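Local coordinates for protein peptidase M28 (PDB 3IIB) that probably cleaves dipeptides or acts as a carboxypeptidase, being a family M28 metallopeptidase with zinc ions bound at its metal site, at residues A[64-69]-A[311-316]; A[197-202]-A[223-228]; A[325-330]-A[385-390]. All blocks are in the same frame, centred on the assembly; numbering follows the deposited sequence.

In the fold
All three contacts reach one large mixed sheet, but at separate places. Contact 1 lays helix 308-316 against strand 62-84; contact 2 sets strand 198-201 across strand 220-242, a neighbour of 62-84. Their centres are about 31 Å apart. Along the chain contact 2 is nested within the loop closed by contact 1, and contact 3 follows both. It lies about 18 Å from contact 1 and about 37 Å from contact 2 (centre to centre), on the opposite side of the chain's centre from the latter. Contacts 1 and 3 border the zinc-binding part of the M28 fold; the long strands 62-84 and 220-242 run from there to the distant region of contact 2.

Contact 1 of 3, residues A[64-69]-A[311-316]; sequences YKEPVT and KTYAKE
V68 and T312 make the van der Waals contact where strand 64-69 passes helix 311-316. Both valine methyls take part: V68 CG1 lies by the hydroxyl, 3.9 Å from T312 OG1, and V68 CG2 meets a methyl, 4.1 Å from T312 CG2. In T312 a chi1 of -63° puts CG2 anti to the backbone N, and this methyl meets the strand backbone, 3.5 Å from P67 O.

Polar linkage across the pair is by water. One molecule accepts from T69 N at 3.0 Å and donates to T312 OG1 at 2.7 Å, while that hydroxyl is also bonded to L308 O within the helix.

Two acidic side chains come near each other at the other end. The extended chain of E66 brings OE1 to 4.1 Å from E316 CG and obliquely toward the Y313 ring; the carboxylates, their planes turned 67° from each other, approach to 4.9 Å between E66 OE2 and E316 OE2. H317 bonds E66 OE1 and stacks on Y313.

Helix 308-316 thus packs against strand 62-84, which pairs with strand 220-242 of the large sheet; the side chain of V68 is about 9 Å from that of E303, next to the zinc ligand E304. The neighbouring carboxylates would be expected to repel, a cost that H317 probably offsets, particularly if protonated.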
loop_
_atom_site.group_PDB
_atom_site.type_symbol
_atom_site.label_atom_id
_atom_site.label_comp_id
_atom_site.label_asym_id
_atom_site.label_seq_id
_atom_site.Cartn_x
_atom_site.Cartn_y
_atom_site.Cartn_z
ATOM N N TYR A 64 24.404 10.905 -26.441
ATOM C CA TYR A 64 25.672 11.061 -25.711
ATOM C C TYR A 64 25.396 11.332 -24.255
ATOM O O TYR A 64 24.247 11.518 -23.847
ATOM C CB TYR A 64 26.522 12.158 -26.333
ATOM C CG TYR A 64 25.880 13.508 -26.452
ATOM C CD1 TYR A 64 25.005 13.797 -27.494
ATOM C CD2 TYR A 64 26.171 14.517 -25.550
ATOM C CE1 TYR A 64 24.432 15.082 -27.611
ATOM C CE2 TYR A 64 25.600 15.765 -25.652
ATOM C CZ TYR A 64 24.737 16.051 -26.682
ATOM O OH TYR A 64 24.197 17.322 -26.787
ATOM N N LYS A 65 26.456 11.356 -23.473
ATOM C CA LYS A 65 26.298 11.626 -22.056
ATOM C C LYS A 65 27.344 12.561 -21.528
ATOM O O LYS A 65 28.451 12.651 -22.077
ATOM C CB LYS A 65 26.278 10.328 -21.263
ATOM C CG LYS A 65 27.554 9.519 -21.299
ATOM C CD LYS A 65 27.304 8.189 -20.645
ATOM C CE LYS A 65 28.538 7.570 -20.134
ATOM N NZ LYS A 65 29.382 7.021 -21.216
ATOM N N GLU A 66 27.014 13.193 -20.397
ATOM C CA GLU A 66 27.853 14.216 -19.796
ATOM C C GLU A 66 27.974 13.966 -18.299
ATOM O O GLU A 66 26.979 13.720 -17.648
ATOM C CB GLU A 66 27.252 15.587 -20.062
ATOM C CG GLU A 66 27.269 15.916 -21.577
ATOM C CD GLU A 66 26.699 17.284 -21.931
ATOM O OE1 GLU A 66 25.963 17.877 -21.117
ATOM O OE2 GLU A 66 26.966 17.752 -23.062
ATOM N N PRO A 67 29.187 14.051 -17.766
ATOM C CA PRO A 67 29.353 13.621 -16.374
ATOM C C PRO A 67 28.818 14.592 -15.314
ATOM O O PRO A 67 28.804 15.831 -15.487
ATOM C CB PRO A 67 30.857 13.470 -16.244
ATOM C CG PRO A 67 31.408 14.511 -17.159
ATOM C CD PRO A 67 30.471 14.496 -18.352
ATOM N N VAL A 68 28.364 13.997 -14.225
ATOM C CA VAL A 68 27.797 14.693 -13.090
ATOM C C VAL A 68 28.394 14.058 -11.846
ATOM O O VAL A 68 28.296 12.853 -11.661
ATOM C CB VAL A 68 26.267 14.581 -13.060
ATOM C CG1 VAL A 68 25.674 15.197 -11.769
ATOM C CG2 VAL A 68 25.675 15.193 -14.329
ATOM N N THR A 69 28.962 14.873 -10.972
ATOM C CA THR A 69 29.474 14.362 -9.691
ATOM C C THR A 69 28.307 14.067 -8.751
ATOM O O THR A 69 27.400 14.913 -8.568
ATOM C CB THR A 69 30.421 15.381 -9.024
ATOM O OG1 THR A 69 31.480 15.716 -9.945
ATOM C CG2 THR A 69 31.004 14.832 -7.664
ATOM N N LYS A 311 21.905 21.328 -12.338
ATOM C CA LYS A 311 22.849 22.372 -12.018
ATOM C C LYS A 311 24.124 22.183 -12.858
ATOM O O LYS A 311 24.700 23.144 -13.363
ATOM C CB LYS A 311 23.193 22.301 -10.539
ATOM C CG LYS A 311 22.066 22.815 -9.672
ATOM C CD LYS A 311 22.333 22.650 -8.191
ATOM C CE LYS A 311 21.198 23.303 -7.414
ATOM N NZ LYS A 311 21.265 23.033 -5.958
ATOM N N THR A 312 24.566 20.937 -13.005
ATOM C CA THR A 312 25.754 20.655 -13.788
ATOM C C THR A 312 25.540 21.046 -15.260
ATOM O O THR A 312 26.393 21.701 -15.874
ATOM C CB THR A 312 26.182 19.210 -13.690
ATOM O OG1 THR A 312 26.532 18.911 -12.342
ATOM C CG2 THR A 312 27.387 18.923 -14.584
ATOM N N TYR A 313 24.395 20.670 -15.806
ATOM C CA TYR A 313 24.069 21.009 -17.182
ATOM C C TYR A 313 24.085 22.541 -17.394
ATOM O O TYR A 313 24.667 23.033 -18.342
ATOM C CB TYR A 313 22.690 20.453 -17.542
ATOM C CG TYR A 313 22.260 20.766 -18.960
ATOM C CD1 TYR A 313 21.657 21.969 -19.278
ATOM C CD2 TYR A 313 22.414 19.826 -19.968
ATOM C CE1 TYR A 313 21.269 22.250 -20.583
ATOM C CE2 TYR A 313 22.035 20.097 -21.278
ATOM C CZ TYR A 313 21.458 21.295 -21.585
ATOM O OH TYR A 313 21.105 21.510 -22.925
ATOM N N ALA A 314 23.427 23.277 -16.507
ATOM C CA ALA A 314 23.397 24.747 -16.606
ATOM C C ALA A 314 24.796 25.338 -16.664
ATOM O O ALA A 314 25.062 26.252 -17.428
ATOM C CB ALA A 314 22.612 25.355 -15.457
ATOM N N LYS A 315 25.712 24.815 -15.869
ATOM C CA LYS A 315 27.078 25.342 -15.896
ATOM C C LYS A 315 27.848 24.871 -17.117
ATOM O O LYS A 315 28.509 25.685 -17.802
ATOM C CB LYS A 315 27.821 24.980 -14.608
ATOM C CG LYS A 315 27.323 25.767 -13.425
ATOM N N GLU A 316 27.776 23.588 -17.426
ATOM C CA GLU A 316 28.479 22.998 -18.576
ATOM C C GLU A 316 28.055 23.637 -19.895
ATOM O O GLU A 316 28.879 23.838 -20.793
ATOM C CB GLU A 316 28.241 21.492 -18.618
ATOM C CG GLU A 316 28.666 20.777 -19.909
ATOM C CD GLU A 316 30.163 20.741 -20.117
ATOM O OE1 GLU A 316 30.941 20.871 -19.125
ATOM O OE2 GLU A 316 30.556 20.594 -21.292
HETATM O O HOH W 1 28.885 17.759 -11.597
#

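Contact 2 of 3, residues A[197-202]-A[223-228]; sequences PAAAIS and LELGSE
P197 meets L225 first: its ring carbon CB is 4.0 Å from L225 CD1, just before strand 198-201 begins. The same leucine methyl serves the next two residues as well. At A198 the backbone does the touching, with A198 O 3.7 Å from L225 CD1, because the alanine methyl points away from strand 223-228. S98 holds A198 N through its hydroxyl, and T101 does the same for L225 N.

The two strands belong to one mixed sheet without being neighbours in it. Strand 198-201 pairs with 88-94, which pairs with 62-84, which in turn pairs with 220-242; the first and last of this series pack across each other, their axes at 117° and 8.6 Å.

A199 turns its methyl back toward the leucines. A199 CB stands 4.0 Å from L223 CD1 and 4.1 Å from L225 CD1, bridging two side chains that alternate with E224 and so lie on one face of their strand. The leucines reach this methyl from different first torsions: L223 sets CG opposite its backbone N (chi1 -179°), L225 opposite its carbonyl carbon (chi1 -58°), and each still brings its CD1 to A199 CB. V92 of strand 88-94 lies against both A199 and L223, and A94 of the same strand against L225.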
loop_
_atom_site.group_PDB
_atom_site.type_symbol
_atom_site.label_atom_id
_atom_site.label_comp_id
_atom_site.label_asym_id
_atom_site.label_seq_id
_atom_site.Cartn_x
_atom_site.Cartn_y
_atom_site.Cartn_z
ATOM N N PRO A 197 20.159 10.287 13.443
ATOM C CA PRO A 197 19.324 9.395 12.637
ATOM C C PRO A 197 17.942 9.982 12.381
ATOM O O PRO A 197 17.345 10.585 13.268
ATOM C CB PRO A 197 19.223 8.131 13.477
ATOM C CG PRO A 197 20.286 8.205 14.441
ATOM C CD PRO A 197 20.563 9.644 14.703
ATOM N N ALA A 198 17.439 9.774 11.172
ATOM C CA ALA A 198 16.238 10.442 10.689
ATOM C C ALA A 198 15.468 9.454 9.810
ATOM O O ALA A 198 16.037 8.935 8.862
ATOM C CB ALA A 198 16.613 11.673 9.847
ATOM N N ALA A 199 14.188 9.224 10.131
ATOM C CA ALA A 199 13.359 8.255 9.452
ATOM C C ALA A 199 11.952 8.790 9.281
ATOM O O ALA A 199 11.522 9.673 10.020
ATOM C CB ALA A 199 13.326 6.964 10.245
ATOM N N ALA A 200 11.267 8.262 8.280
ATOM C CA ALA A 200 9.832 8.489 8.066
ATOM C C ALA A 200 9.071 7.213 8.409
ATOM O O ALA A 200 9.534 6.102 8.112
ATOM C CB ALA A 200 9.564 8.885 6.619
ATOM N N ILE A 201 7.902 7.385 9.034
ATOM C CA ILE A 201 7.019 6.276 9.333
ATOM C C ILE A 201 5.773 6.419 8.486
ATOM O O ILE A 201 5.495 7.505 7.951
ATOM C CB ILE A 201 6.681 6.140 10.826
ATOM C CG1 ILE A 201 5.817 7.327 11.332
ATOM C CG2 ILE A 201 7.952 5.954 11.642
ATOM C CD1 ILE A 201 5.532 7.322 12.855
ATOM N N SER A 202 5.078 5.297 8.284
ATOM C CA SER A 202 3.888 5.310 7.449
ATOM C C SER A 202 2.853 6.188 8.093
ATOM O O SER A 202 2.853 6.396 9.300
ATOM C CB SER A 202 3.298 3.910 7.212
ATOM O OG SER A 202 2.646 3.379 8.356
ATOM N N LEU A 223 14.425 2.540 17.385
ATOM C CA LEU A 223 14.734 2.863 15.993
ATOM C C LEU A 223 16.126 2.337 15.634
ATOM O O LEU A 223 17.119 2.590 16.340
ATOM C CB LEU A 223 14.716 4.373 15.765
ATOM C CG LEU A 223 15.003 4.896 14.356
ATOM C CD1 LEU A 223 13.961 4.473 13.298
ATOM C CD2 LEU A 223 15.096 6.440 14.416
ATOM N N GLU A 224 16.170 1.601 14.531
ATOM C CA GLU A 224 17.403 1.023 14.032
ATOM C C GLU A 224 17.477 1.369 12.576
ATOM O O GLU A 224 16.536 1.059 11.841
ATOM C CB GLU A 224 17.399 -0.494 14.190
ATOM C CG GLU A 224 18.683 -1.119 13.701
ATOM C CD GLU A 224 18.794 -2.595 13.981
ATOM O OE1 GLU A 224 17.814 -3.210 14.469
ATOM O OE2 GLU A 224 19.905 -3.115 13.729
ATOM N N LEU A 225 18.574 2.039 12.189
ATOM C CA LEU A 225 18.852 2.383 10.808
ATOM C C LEU A 225 20.276 2.027 10.473
ATOM O O LEU A 225 21.219 2.382 11.189
ATOM C CB LEU A 225 18.641 3.864 10.511
ATOM C CG LEU A 225 17.254 4.442 10.787
ATOM C CD1 LEU A 225 17.317 5.978 10.637
ATOM C CD2 LEU A 225 16.134 3.815 9.902
ATOM N N GLY A 226 20.419 1.289 9.385
ATOM C CA GLY A 226 21.729 0.953 8.873
ATOM C C GLY A 226 21.831 1.852 7.649
ATOM O O GLY A 226 20.854 2.075 6.920
ATOM N N SER A 227 22.987 2.409 7.458
ATOM C CA SER A 227 23.271 3.181 6.261
ATOM C C SER A 227 24.774 3.346 6.227
ATOM O O SER A 227 25.443 3.124 7.248
ATOM C CB SER A 227 22.598 4.558 6.315
ATOM O OG SER A 227 23.288 5.424 7.217
ATOM N N GLU A 228 25.290 3.733 5.061
ATOM C CA GLU A 228 26.726 3.926 4.847
ATOM C C GLU A 228 26.926 5.036 3.808
ATOM O O GLU A 228 26.187 5.133 2.830
ATOM C CB GLU A 228 27.359 2.633 4.334
ATOM C CG GLU A 228 28.884 2.690 4.123
ATOM C CD GLU A 228 29.418 1.654 3.123
ATOM O OE1 GLU A 228 28.651 1.131 2.263
ATOM O OE2 GLU A 228 30.638 1.395 3.188
#

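Contact 3 of 3, residues A[325-330]-A[385-390]; sequences YIAAES and VPVASL
I326 places CG1 opposite its backbone N (chi1 -167°), which carries the chain over the P386-V387 backbone: CG1 comes within 3.8 Å of V387 CA, and I326 CD1 ends 4.3 Å from A388 CB. A valine here lacks the outer methyl, and would probably open a gap beside A388 and W342, both of which pack on the isoleucine. L390, with chi2 at 91°, off the usual staggered values, presses CD1 to 3.5 Å from A328 CB, a tight fit that may explain the strained torsion.

The backbones run roughly parallel, 30° apart, and are bridged once, at A327 and V387. A327 N donates to P386 O at 3.0 Å, and A388 N donates to A327 O at 3.1 Å. V387 CA adds a bent CA-H...O contact to the same A327 carbonyl, secondary to the A388 N-H bond. On the face that carries A327 and V387, A327 CB meets V387 CG1.

Beyond the bridge the strands part, and two waters carry the pairing on. One accepts from E329 N at 2.8 Å and donates to A388 O at 2.7 Å; the other donates to E329 O and accepts from L390 N.

D331, a zinc ligand, directly follows segment 325-330. The single A327-V387 bridge joins strand 324-329, which borders 247-257 in the large sheet, to strand 387-392, which borders 337-343 in the three-stranded one; helix 413-432 packs on A328 and A388 through F426 and on L390 through Y423.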
loop_
_atom_site.group_PDB
_atom_site.type_symbol
_atom_site.label_atom_id
_atom_site.label_comp_id
_atom_site.label_asym_id
_atom_site.label_seq_id
_atom_site.Cartn_x
_atom_site.Cartn_y
_atom_site.Cartn_z
ATOM N N TYR A 325 16.179 27.929 -26.786
ATOM C CA TYR A 325 14.972 28.680 -27.091
ATOM C C TYR A 325 13.994 28.617 -25.905
ATOM O O TYR A 325 13.486 29.642 -25.452
ATOM C CB TYR A 325 14.361 28.120 -28.366
ATOM C CG TYR A 325 13.127 28.861 -28.831
ATOM C CD1 TYR A 325 13.188 30.199 -29.227
ATOM C CD2 TYR A 325 11.913 28.206 -28.915
ATOM C CE1 TYR A 325 12.033 30.864 -29.662
ATOM C CE2 TYR A 325 10.748 28.885 -29.325
ATOM C CZ TYR A 325 10.840 30.174 -29.718
ATOM O OH TYR A 325 9.675 30.797 -30.108
ATOM N N ILE A 326 13.734 27.402 -25.423
ATOM C CA ILE A 326 12.841 27.165 -24.295
ATOM C C ILE A 326 13.182 25.823 -23.732
ATOM O O ILE A 326 13.665 24.944 -24.462
ATOM C CB ILE A 326 11.364 27.240 -24.711
ATOM C CG1 ILE A 326 10.452 27.308 -23.473
ATOM C CG2 ILE A 326 10.995 26.048 -25.600
ATOM C CD1 ILE A 326 9.080 27.996 -23.749
ATOM N N ALA A 327 12.953 25.664 -22.438
ATOM C CA ALA A 327 13.158 24.401 -21.747
ATOM C C ALA A 327 11.931 24.005 -20.924
ATOM O O ALA A 327 11.277 24.880 -20.386
ATOM C CB ALA A 327 14.372 24.514 -20.800
ATOM N N ALA A 328 11.650 22.697 -20.811
ATOM C CA ALA A 328 10.538 22.161 -20.004
ATOM C C ALA A 328 10.893 20.775 -19.528
ATOM O O ALA A 328 11.703 20.090 -20.162
ATOM C CB ALA A 328 9.195 22.123 -20.769
ATOM N N GLU A 329 10.327 20.389 -18.396
ATOM C CA GLU A 329 10.595 19.078 -17.801
ATOM C C GLU A 329 9.320 18.416 -17.293
ATOM O O GLU A 329 8.507 19.062 -16.630
ATOM C CB GLU A 329 11.576 19.181 -16.657
ATOM C CG GLU A 329 11.781 17.853 -15.963
ATOM C CD GLU A 329 12.888 17.845 -14.913
ATOM O OE1 GLU A 329 12.887 18.760 -14.066
ATOM O OE2 GLU A 329 13.757 16.916 -14.949
ATOM N N SER A 330 9.184 17.129 -17.591
ATOM C CA SER A 330 8.103 16.284 -17.061
ATOM C C SER A 330 8.638 15.581 -15.797
ATOM O O SER A 330 9.500 14.691 -15.884
ATOM C CB SER A 330 7.689 15.250 -18.072
ATOM O OG SER A 330 6.553 14.471 -17.642
ATOM N N VAL A 385 17.008 31.917 -19.743
ATOM C CA VAL A 385 16.428 30.874 -20.591
ATOM C C VAL A 385 14.940 30.768 -20.290
ATOM O O VAL A 385 14.539 30.553 -19.131
ATOM C CB VAL A 385 17.082 29.510 -20.343
ATOM C CG1 VAL A 385 16.494 28.456 -21.308
ATOM C CG2 VAL A 385 18.614 29.626 -20.507
ATOM N N PRO A 386 14.109 30.963 -21.326
ATOM C CA PRO A 386 12.674 30.758 -21.148
ATOM C C PRO A 386 12.334 29.315 -20.803
ATOM O O PRO A 386 13.054 28.379 -21.166
ATOM C CB PRO A 386 12.085 31.140 -22.538
ATOM C CG PRO A 386 13.078 32.014 -23.157
ATOM C CD PRO A 386 14.408 31.461 -22.681
ATOM N N VAL A 387 11.227 29.129 -20.090
ATOM C CA VAL A 387 10.755 27.822 -19.760
ATOM C C VAL A 387 9.234 27.782 -19.838
ATOM O O VAL A 387 8.585 28.810 -19.944
ATOM C CB VAL A 387 11.215 27.351 -18.335
ATOM C CG1 VAL A 387 12.772 27.223 -18.270
ATOM C CG2 VAL A 387 10.632 28.236 -17.220
ATOM N N ALA A 388 8.705 26.554 -19.823
ATOM C CA ALA A 388 7.288 26.294 -19.622
ATOM C C ALA A 388 7.118 25.245 -18.526
ATOM O O ALA A 388 8.014 24.404 -18.299
ATOM C CB ALA A 388 6.624 25.821 -20.939
ATOM N N SER A 389 5.986 25.321 -17.831
ATOM C CA SER A 389 5.557 24.293 -16.882
ATOM C C SER A 389 4.268 23.722 -17.446
ATOM O O SER A 389 3.222 24.401 -17.502
ATOM C CB SER A 389 5.307 24.878 -15.504
ATOM O OG SER A 389 6.520 25.207 -14.839
ATOM N N LEU A 390 4.352 22.469 -17.858
ATOM C CA LEU A 390 3.233 21.757 -18.422
ATOM C C LEU A 390 2.618 21.014 -17.229
ATOM O O LEU A 390 3.135 19.987 -16.749
ATOM C CB LEU A 390 3.718 20.825 -19.541
ATOM C CG LEU A 390 4.201 21.568 -20.804
ATOM C CD1 LEU A 390 5.713 21.852 -20.692
ATOM C CD2 LEU A 390 3.946 20.783 -22.065
HETATM O O HOH W 2 8.916 22.317 -16.898
HETATM O O HOH W 3 6.579 20.997 -16.649
#